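Long-range contacts in periplasmic binding protein/LacI transcriptional regulator (Burkholderia graminis C4D1M, PDB 5HQJ), which binds the pentose D-arabinose and is probably the sugar-capturing, periplasmic component of an ABC transporter: residues 31-36 / 58-63; 42-47 / 268-273; 86-91 / 108-113. One frame throughout, in Å; residues are numbered along the deposited sequence.

Interaction 1: residues 31-36 / 58-63; sequences VAVIPK and VKYQWV. With 64K (alpha-D-arabinopyranose), chain B.
Strands 31-34 and 59-62 run parallel, their axes 4.8 Å apart at closest and inclined by 20°, with four backbone hydrogen bonds from V31 N to K59 O, Q61 N to V31 O, V33 N to Q61 O and V63 N to V33 O. On the sheet face carrying V31, V33, Y60 and W62, the valines meet the rim of the Y60 ring: CG2 of V33 lies 3.5 Å from Y60 CE1, near the ring plane. The phenol reaches on to helix 42-56, where OH is hydrogen-bonded to N46. The other methyl, V33 CG1, is 3.8 Å from W62 CZ3. The two strands are the first and last elements of a Rossmann-like beta-alpha-beta unit whose crossover is helix 42-56, in one lobe of a periplasmic sugar-binding protein; 59-62 is an outermost strand of its sheet. Past the last bridge, P35 lies over one face of the W62 indole, CD 3.7 Å from the six-membered ring's centroid and 13° off the normal, a CH-pi contact. The indole is brought there by CG lying anti to W62 N (chi1 178°). On the other sheet face A32 CB meets Q61 CG at 4.0 Å, and both side chains touch L80 of helix 71-82. K36 leaves the strands as an extended chain, and its NZ makes a weak 3.2 Å hydrogen bond to O1 of the arabinopyranose while also bonding N164.

Interaction 2: residues 42-47 / 268-273; sequences FDDCNK and RPVTMG
D44 and C45 on helix 42-47 press against P269, V270 and G273 at the start of helix 269-273, where the helix axes approach to 6.7 Å and cross at -41°. In the apolar contacts D44 lies side by side with P269, both side chains pointing the same way, and offers its methylene: CB sits 3.7 Å from P269 CG. The same carbon meets V270 CG2, which slants across the aspartate and also approaches its carboxylate carbon. C45 lies deeper; its thiol, anti to the carbonyl carbon (chi1 -61°), is directed at the first turn of the other helix, with SG 3.7 Å from P269 CB.

A second group consists of backbone CA-H...O contacts, which run both ways between the helices: one is given by helix 42-47 and two by helix 269-273. P269 O receives C45 CA at 3.4 Å, D44 O receives V270 CA, and C45 O receives G273 CA at 3.5 Å, with an angle of 165° at the hydrogen. G273, with no side chain, brings its CA to 4.4 Å from the CA of C45, its hydrogen facing C45 O.

The charged interaction is at the periphery. D44 OD2 forms a salt bridge with K311, the C-terminal residue, whose backbone also bonds T271. At the inner side, C45 packs on Y115 of strand 111-115. The contact thus joins an early helix of the chain to the late helix that returns to the same lobe after the second domain, as in the two-lobed periplasmic binding proteins. Its chemistry is that of close backbone fit, with carbonyls meeting CA hydrogens and the D44 carboxylate paired with K311 beyond the two helix segments.

Interaction 3: residues 86-91 / 108-113; sequences DGIAIS and SGIKVL
I88 and I110 meet on one face of a parallel strand pair and A89 and L113 on the other, and between them the axes of strands 87-90 and 111-113 approach to 4.8 Å. In this tightly packed part I88 N binds K111 O at 2.9 Å, L113 N binds I88 O, and I90 N binds L113 O, this last in the carbonyl plane. I110 CG2, anti to its own backbone N, reaches both CG1 and CD1 of I88 at 3.8 Å, the two side chains slanting past one another. I88 continues onto I77 and L80 of helix 71-82. On the opposite face A89 CB touches L113 CD1 at 3.7 Å, and A89 also packs on L280 of helix 269-284.

The other end is wetter, and side chains contribute less. K111 N bonds D86 O at an ordinary 3.1 Å, the donor tilted 27° from the carbonyl plane. A water gives hydrogen bonds to D86 O and to G109 O, 2.9 Å away, linking the two segments where G109 leaves the strand register. G109, with positive phi, is the C' residue of the Schellman motif ending helix 99-106, the crossover of this beta-alpha-beta unit. The D86 carboxylate is engaged elsewhere, in a salt bridge with K24 and a hydrogen bond from S30 N. D86 O is thus held by an amide and a water together, so the strand pairing passes from direct amide bonds between apolar faces to partly water-mediated bonding at its exposed end.

Overall arrangement
Interactions 1 and 3 belong to one parallel sheet, where strands 30-34 and 87-90 are neighbours: I34 N lies 2.8 Å from A89 O and A32 O 2.9 Å from A89 N, probable hydrogen bonds, with the contact centres about 10 Å apart. Interaction 2 packs a helix pair against this sheet, its centre about 12 Å from that of interaction 1, which it meets through N46 and through F42, whose CG is 3.4 Å from P35 CB. F42 also bridges to interaction 3, CZ lying 3.6 Å from S91 OG. The sugar lies beyond the strand ends: K36 reaches it directly, whereas the side chains of P269 and I90 stay about 8 and 11 Å away.

Interaction 1: residues 31-36 / 58-63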
loop_
_atom_site.group_PDB
_atom_site.type_symbol
_atom_site.label_atom_id
_atom_site.label_comp_id
_atom_site.label_asym_id
_atom_site.label_seq_id
_atom_site.Cartn_x
_atom_site.Cartn_y
_atom_site.Cartn_z
ATOM N N VAL A 31 -7.857 12.883 -17.282
ATOM C CA VAL A 31 -7.779 11.783 -16.327
ATOM C C VAL A 31 -7.405 12.298 -14.951
ATOM O O VAL A 31 -6.640 13.252 -14.809
ATOM C CB VAL A 31 -6.753 10.708 -16.769
ATOM C CG1 VAL A 31 -7.172 10.129 -18.103
ATOM C CG2 VAL A 31 -5.308 11.258 -16.828
ATOM N N ALA A 32 -7.929 11.626 -13.948
ATOM C CA ALA A 32 -7.732 11.979 -12.567
ATOM C C ALA A 32 -7.250 10.748 -11.797
ATOM O O ALA A 32 -7.770 9.650 -12.007
ATOM C CB ALA A 32 -9.020 12.530 -11.970
ATOM N N VAL A 33 -6.251 10.942 -10.936
ATOM C CA VAL A 33 -5.742 9.872 -10.090
ATOM C C VAL A 33 -5.817 10.274 -8.628
ATOM O O VAL A 33 -5.419 11.389 -8.258
ATOM C CB VAL A 33 -4.302 9.505 -10.471
ATOM C CG1 VAL A 33 -3.862 8.292 -9.690
ATOM C CG2 VAL A 33 -4.197 9.208 -11.949
ATOM N N ILE A 34 -6.339 9.363 -7.811
ATOM C CA ILE A 34 -6.695 9.636 -6.417
ATOM C C ILE A 34 -5.943 8.707 -5.498
ATOM O O ILE A 34 -6.146 7.476 -5.574
ATOM C CB ILE A 34 -8.232 9.423 -6.163
ATOM C CG1 ILE A 34 -9.049 10.237 -7.167
ATOM C CG2 ILE A 34 -8.622 9.767 -4.700
ATOM C CD1 ILE A 34 -10.529 9.899 -7.202
ATOM N N PRO A 35 -5.073 9.258 -4.639
ATOM C CA PRO A 35 -4.477 8.408 -3.610
ATOM C C PRO A 35 -5.420 8.206 -2.434
ATOM O O PRO A 35 -6.509 8.792 -2.429
ATOM C CB PRO A 35 -3.243 9.213 -3.186
ATOM C CG PRO A 35 -3.715 10.625 -3.297
ATOM C CD PRO A 35 -4.509 10.631 -4.578
ATOM N N LYS A 36 -4.992 7.434 -1.446
ATOM C CA LYS A 36 -5.801 7.279 -0.233
ATOM C C LYS A 36 -5.829 8.613 0.514
ATOM O O LYS A 36 -6.804 8.927 1.195
ATOM C CB LYS A 36 -5.252 6.169 0.670
ATOM C CG LYS A 36 -5.607 4.716 0.211
ATOM C CD LYS A 36 -5.081 3.673 1.215
ATOM C CE LYS A 36 -5.331 2.228 0.762
ATOM N NZ LYS A 36 -5.009 1.260 1.847
ATOM N N VAL A 58 -2.085 13.936 -22.410
ATOM C CA VAL A 58 -3.419 14.183 -21.873
ATOM C C VAL A 58 -3.363 15.109 -20.663
ATOM O O VAL A 58 -2.305 15.296 -20.048
ATOM C CB VAL A 58 -4.114 12.864 -21.498
ATOM C CG1 VAL A 58 -3.971 11.870 -22.626
ATOM C CG2 VAL A 58 -3.538 12.273 -20.216
ATOM N N LYS A 59 -4.514 15.691 -20.340
ATOM C CA LYS A 59 -4.688 16.466 -19.124
ATOM C C LYS A 59 -4.719 15.506 -17.950
ATOM O O LYS A 59 -5.363 14.463 -18.016
ATOM C CB LYS A 59 -5.978 17.304 -19.188
ATOM C CG LYS A 59 -6.579 17.675 -17.829
ATOM C CD LYS A 59 -5.668 18.585 -17.006
ATOM C CE LYS A 59 -6.218 18.819 -15.602
ATOM N NZ LYS A 59 -5.190 19.404 -14.692
ATOM N N TYR A 60 -4.019 15.874 -16.882
ATOM C CA TYR A 60 -3.857 15.023 -15.723
ATOM C C TYR A 60 -4.098 15.829 -14.452
ATOM O O TYR A 60 -3.583 16.941 -14.334
ATOM C CB TYR A 60 -2.442 14.416 -15.729
ATOM C CG TYR A 60 -2.040 13.746 -14.430
ATOM C CD1 TYR A 60 -2.505 12.481 -14.097
ATOM C CD2 TYR A 60 -1.183 14.377 -13.542
ATOM C CE1 TYR A 60 -2.136 11.879 -12.913
ATOM C CE2 TYR A 60 -0.803 13.783 -12.356
ATOM C CZ TYR A 60 -1.288 12.538 -12.035
ATOM O OH TYR A 60 -0.924 11.916 -10.856
ATOM N N GLN A 61 -4.882 15.282 -13.518
ATOM C CA GLN A 61 -4.931 15.813 -12.156
ATOM C C GLN A 61 -4.755 14.743 -11.083
ATOM O O GLN A 61 -5.246 13.600 -11.168
ATOM C CB GLN A 61 -6.247 16.573 -11.901
ATOM C CG GLN A 61 -7.370 16.045 -12.707
ATOM C CD GLN A 61 -8.702 16.705 -12.411
ATOM O OE1 GLN A 61 -8.845 17.461 -11.449
ATOM N NE2 GLN A 61 -9.690 16.414 -13.247
ATOM N N TRP A 62 -4.053 15.165 -10.046
ATOM C CA TRP A 62 -3.869 14.411 -8.826
ATOM C C TRP A 62 -4.792 15.014 -7.774
ATOM O O TRP A 62 -4.646 16.185 -7.422
ATOM C CB TRP A 62 -2.378 14.479 -8.450
ATOM C CG TRP A 62 -1.930 13.817 -7.209
ATOM C CD1 TRP A 62 -1.585 14.420 -6.042
ATOM C CD2 TRP A 62 -1.721 12.420 -7.011
ATOM N NE1 TRP A 62 -1.160 13.489 -5.129
ATOM C CE2 TRP A 62 -1.240 12.248 -5.701
ATOM C CE3 TRP A 62 -1.879 11.286 -7.823
ATOM C CZ2 TRP A 62 -0.951 11.008 -5.171
ATOM C CZ3 TRP A 62 -1.572 10.041 -7.280
ATOM C CH2 TRP A 62 -1.138 9.913 -5.977
ATOM N N VAL A 63 -5.764 14.228 -7.323
ATOM C CA VAL A 63 -6.803 14.699 -6.408
ATOM C C VAL A 63 -6.697 14.002 -5.056
ATOM O O VAL A 63 -6.922 12.793 -4.930
ATOM C CB VAL A 63 -8.195 14.475 -7.010
ATOM C CG1 VAL A 63 -9.249 15.209 -6.192
ATOM C CG2 VAL A 63 -8.208 14.949 -8.463
HETATM O O2 64K B . 0.031 -0.184 -0.326
HETATM C C2 64K B . -0.121 0.642 0.878
HETATM C C3 64K B . 1.248 1.068 1.302
HETATM O O3 64K B . 1.897 -0.029 1.905
HETATM C C4 64K B . 1.206 2.167 2.357
HETATM O O4 64K B . 0.689 1.689 3.613
HETATM C C5 64K B . 0.337 3.253 1.907
HETATM O O5 64K B . -1.010 2.741 1.751
HETATM C C1 64K B . -0.970 1.842 0.565
HETATM O O1 64K B . -2.251 1.416 0.302
#

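Interaction 2: residues 42-47 / 268-273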
loop_
_atom_site.group_PDB
_atom_site.type_symbol
_atom_site.label_atom_id
_atom_site.label_comp_id
_atom_site.label_asym_id
_atom_site.label_seq_id
_atom_site.Cartn_x
_atom_site.Cartn_y
_atom_site.Cartn_z
ATOM N N PHE A 42 2.349 7.580 -1.823
ATOM C CA PHE A 42 1.666 7.899 -3.072
ATOM C C PHE A 42 2.370 8.908 -3.950
ATOM O O PHE A 42 1.935 9.114 -5.085
ATOM C CB PHE A 42 0.244 8.381 -2.773
ATOM C CG PHE A 42 -0.650 7.275 -2.316
ATOM C CD1 PHE A 42 -1.202 6.424 -3.227
ATOM C CD2 PHE A 42 -0.875 7.064 -0.975
ATOM C CE1 PHE A 42 -2.033 5.361 -2.804
ATOM C CE2 PHE A 42 -1.727 6.040 -0.516
ATOM C CZ PHE A 42 -2.280 5.166 -1.432
ATOM N N ASP A 43 3.399 9.565 -3.411
ATOM C CA ASP A 43 4.219 10.462 -4.221
ATOM C C ASP A 43 4.732 9.693 -5.425
ATOM O O ASP A 43 4.761 10.219 -6.533
ATOM C CB ASP A 43 5.380 11.046 -3.403
ATOM C CG ASP A 43 4.953 12.225 -2.519
ATOM O OD1 ASP A 43 3.743 12.569 -2.453
ATOM O OD2 ASP A 43 5.855 12.809 -1.865
ATOM N N ASP A 44 5.116 8.437 -5.246
ATOM C CA ASP A 44 5.617 7.646 -6.378
ATOM C C ASP A 44 4.508 7.361 -7.392
ATOM O O ASP A 44 4.752 7.312 -8.596
ATOM C CB ASP A 44 6.203 6.307 -5.921
ATOM C CG ASP A 44 7.680 6.384 -5.479
ATOM O OD1 ASP A 44 8.422 7.275 -5.941
ATOM O OD2 ASP A 44 8.093 5.505 -4.675
ATOM N N CYS A 45 3.294 7.122 -6.912
ATOM C CA CYS A 45 2.189 6.871 -7.808
ATOM C C CYS A 45 1.876 8.084 -8.664
ATOM O O CYS A 45 1.636 7.968 -9.876
ATOM C CB CYS A 45 0.956 6.468 -6.983
ATOM S SG CYS A 45 1.150 4.963 -5.988
ATOM N N ASN A 46 1.874 9.249 -8.017
ATOM C CA ASN A 46 1.789 10.521 -8.704
ATOM C C ASN A 46 2.885 10.659 -9.753
ATOM O O ASN A 46 2.610 10.973 -10.908
ATOM C CB ASN A 46 1.851 11.651 -7.671
ATOM C CG ASN A 46 1.418 12.998 -8.229
ATOM O OD1 ASN A 46 0.901 13.096 -9.340
ATOM N ND2 ASN A 46 1.580 14.038 -7.420
ATOM N N LYS A 47 4.140 10.453 -9.365
ATOM C CA LYS A 47 5.249 10.535 -10.337
ATOM C C LYS A 47 5.030 9.662 -11.595
ATOM O O LYS A 47 5.126 10.150 -12.741
ATOM C CB LYS A 47 6.549 10.152 -9.647
ATOM C CG LYS A 47 7.745 10.070 -10.583
ATOM C CD LYS A 47 8.996 9.727 -9.823
ATOM C CE LYS A 47 10.171 9.649 -10.756
ATOM N NZ LYS A 47 11.375 9.189 -10.035
ATOM N N ARG A 268 5.547 -1.763 -6.429
ATOM C CA ARG A 268 5.916 -0.972 -7.587
ATOM C C ARG A 268 4.933 0.199 -7.787
ATOM O O ARG A 268 4.145 0.204 -8.702
ATOM C CB ARG A 268 6.001 -1.882 -8.840
ATOM C CG ARG A 268 7.122 -2.920 -8.780
ATOM C CD ARG A 268 7.554 -3.420 -10.129
ATOM N NE ARG A 268 8.798 -4.167 -9.994
ATOM C CZ ARG A 268 8.866 -5.443 -9.639
ATOM N NH1 ARG A 268 7.760 -6.123 -9.403
ATOM N NH2 ARG A 268 10.040 -6.030 -9.530
ATOM N N PRO A 269 4.965 1.202 -6.881
ATOM C CA PRO A 269 3.996 2.312 -6.931
ATOM C C PRO A 269 4.130 3.197 -8.192
ATOM O O PRO A 269 3.147 3.711 -8.719
ATOM C CB PRO A 269 4.303 3.093 -5.629
ATOM C CG PRO A 269 5.700 2.699 -5.230
ATOM C CD PRO A 269 5.819 1.256 -5.683
ATOM N N VAL A 270 5.363 3.397 -8.666
ATOM C CA VAL A 270 5.596 4.190 -9.867
ATOM C C VAL A 270 4.908 3.495 -11.037
ATOM O O VAL A 270 4.199 4.123 -11.813
ATOM C CB VAL A 270 7.113 4.369 -10.173
ATOM C CG1 VAL A 270 7.276 5.268 -11.359
ATOM C CG2 VAL A 270 7.800 4.969 -9.018
ATOM N N THR A 271 5.186 2.196 -11.187
ATOM C CA THR A 271 4.621 1.371 -12.219
ATOM C C THR A 271 3.081 1.350 -12.110
ATOM O O THR A 271 2.382 1.403 -13.126
ATOM C CB THR A 271 5.240 -0.082 -12.168
ATOM O OG1 THR A 271 6.625 -0.050 -12.550
ATOM C CG2 THR A 271 4.498 -1.020 -13.080
HETATM N N MSE A 272 2.536 1.249 -10.900
HETATM C CA MSE A 272 1.083 1.350 -10.733
HETATM C C MSE A 272 0.510 2.636 -11.335
HETATM O O MSE A 272 -0.490 2.601 -12.047
HETATM C CB MSE A 272 0.675 1.273 -9.252
HETATM C CG MSE A 272 0.866 -0.079 -8.567
HETATM SE SE MSE A 272 0.325 0.179 -6.733
HETATM C CE MSE A 272 1.605 -1.007 -5.890
ATOM N N GLY A 273 1.116 3.777 -11.035
ATOM C CA GLY A 273 0.587 5.049 -11.521
ATOM C C GLY A 273 0.713 5.158 -13.021
ATOM O O GLY A 273 -0.181 5.647 -13.735
#

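Interaction 3: residues 86-91 / 108-113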
loop_
_atom_site.group_PDB
_atom_site.type_symbol
_atom_site.label_atom_id
_atom_site.label_comp_id
_atom_site.label_asym_id
_atom_site.label_seq_id
_atom_site.Cartn_x
_atom_site.Cartn_y
_atom_site.Cartn_z
ATOM N N ASP A 86 -12.733 12.047 -18.229
ATOM C CA ASP A 86 -12.827 10.857 -19.049
ATOM C C ASP A 86 -12.431 9.586 -18.301
ATOM O O ASP A 86 -12.931 8.500 -18.616
ATOM C CB ASP A 86 -11.960 11.050 -20.296
ATOM C CG ASP A 86 -12.401 12.249 -21.112
ATOM O OD1 ASP A 86 -11.694 13.273 -21.106
ATOM O OD2 ASP A 86 -13.485 12.174 -21.732
ATOM N N GLY A 87 -11.551 9.734 -17.310
ATOM C CA GLY A 87 -11.018 8.594 -16.589
ATOM C C GLY A 87 -10.665 8.891 -15.150
ATOM O O GLY A 87 -10.198 9.977 -14.823
ATOM N N ILE A 88 -10.890 7.901 -14.293
ATOM C CA ILE A 88 -10.585 7.977 -12.875
ATOM C C ILE A 88 -9.869 6.710 -12.419
ATOM O O ILE A 88 -10.386 5.596 -12.586
ATOM C CB ILE A 88 -11.845 8.132 -12.018
ATOM C CG1 ILE A 88 -12.645 9.359 -12.452
ATOM C CG2 ILE A 88 -11.462 8.191 -10.537
ATOM C CD1 ILE A 88 -14.010 9.460 -11.794
ATOM N N ALA A 89 -8.704 6.892 -11.817
ATOM C CA ALA A 89 -8.002 5.813 -11.132
ATOM C C ALA A 89 -7.942 6.163 -9.657
ATOM O O ALA A 89 -7.593 7.299 -9.282
ATOM C CB ALA A 89 -6.598 5.612 -11.697
ATOM N N ILE A 90 -8.292 5.191 -8.821
ATOM C CA ILE A 90 -8.369 5.428 -7.397
ATOM C C ILE A 90 -7.780 4.273 -6.587
ATOM O O ILE A 90 -7.969 3.095 -6.893
ATOM C CB ILE A 90 -9.844 5.697 -6.975
ATOM C CG1 ILE A 90 -9.922 5.964 -5.467
ATOM C CG2 ILE A 90 -10.772 4.544 -7.412
ATOM C CD1 ILE A 90 -11.313 6.320 -4.943
ATOM N N SER A 91 -7.024 4.640 -5.562
ATOM C CA SER A 91 -6.701 3.746 -4.453
ATOM C C SER A 91 -7.713 3.956 -3.307
ATOM O O SER A 91 -7.815 5.063 -2.753
ATOM C CB SER A 91 -5.280 4.020 -3.963
ATOM O OG SER A 91 -4.966 3.181 -2.882
ATOM N N SER A 108 -21.984 7.157 -16.823
ATOM C CA SER A 108 -21.819 8.450 -17.462
ATOM C C SER A 108 -20.748 8.356 -18.530
ATOM O O SER A 108 -20.359 9.361 -19.124
ATOM C CB SER A 108 -21.455 9.510 -16.432
ATOM O OG SER A 108 -22.431 9.528 -15.404
ATOM N N GLY A 109 -20.270 7.134 -18.760
ATOM C CA GLY A 109 -19.206 6.884 -19.718
ATOM C C GLY A 109 -17.781 6.991 -19.184
ATOM O O GLY A 109 -16.846 6.740 -19.932
ATOM N N ILE A 110 -17.612 7.362 -17.915
ATOM C CA ILE A 110 -16.270 7.534 -17.332
ATOM C C ILE A 110 -15.656 6.169 -17.117
ATOM O O ILE A 110 -16.316 5.256 -16.583
ATOM C CB ILE A 110 -16.301 8.309 -15.983
ATOM C CG1 ILE A 110 -16.942 9.682 -16.189
ATOM C CG2 ILE A 110 -14.886 8.474 -15.391
ATOM C CD1 ILE A 110 -17.054 10.527 -14.943
ATOM N N LYS A 111 -14.402 6.025 -17.539
ATOM C CA LYS A 111 -13.676 4.779 -17.317
ATOM C C LYS A 111 -13.093 4.810 -15.928
ATOM O O LYS A 111 -12.532 5.829 -15.511
ATOM C CB LYS A 111 -12.576 4.591 -18.345
ATOM C CG LYS A 111 -13.031 4.798 -19.762
ATOM C CD LYS A 111 -14.112 3.799 -20.141
ATOM C CE LYS A 111 -14.690 4.093 -21.503
ATOM N NZ LYS A 111 -16.115 3.681 -21.576
ATOM N N VAL A 112 -13.244 3.704 -15.207
ATOM C CA VAL A 112 -12.856 3.671 -13.816
ATOM C C VAL A 112 -12.044 2.418 -13.544
ATOM O O VAL A 112 -12.445 1.322 -13.917
ATOM C CB VAL A 112 -14.085 3.724 -12.892
ATOM C CG1 VAL A 112 -13.667 3.640 -11.442
ATOM C CG2 VAL A 112 -14.875 5.014 -13.141
ATOM N N LEU A 113 -10.911 2.597 -12.882
ATOM C CA LEU A 113 -10.150 1.470 -12.405
ATOM C C LEU A 113 -9.541 1.774 -11.049
ATOM O O LEU A 113 -9.505 2.936 -10.594
ATOM C CB LEU A 113 -9.064 1.091 -13.420
ATOM C CG LEU A 113 -7.908 2.062 -13.723
ATOM C CD1 LEU A 113 -6.813 2.034 -12.648
ATOM C CD2 LEU A 113 -7.274 1.751 -15.096
HETATM O O HOH W 1 -14.604 8.018 -21.298
#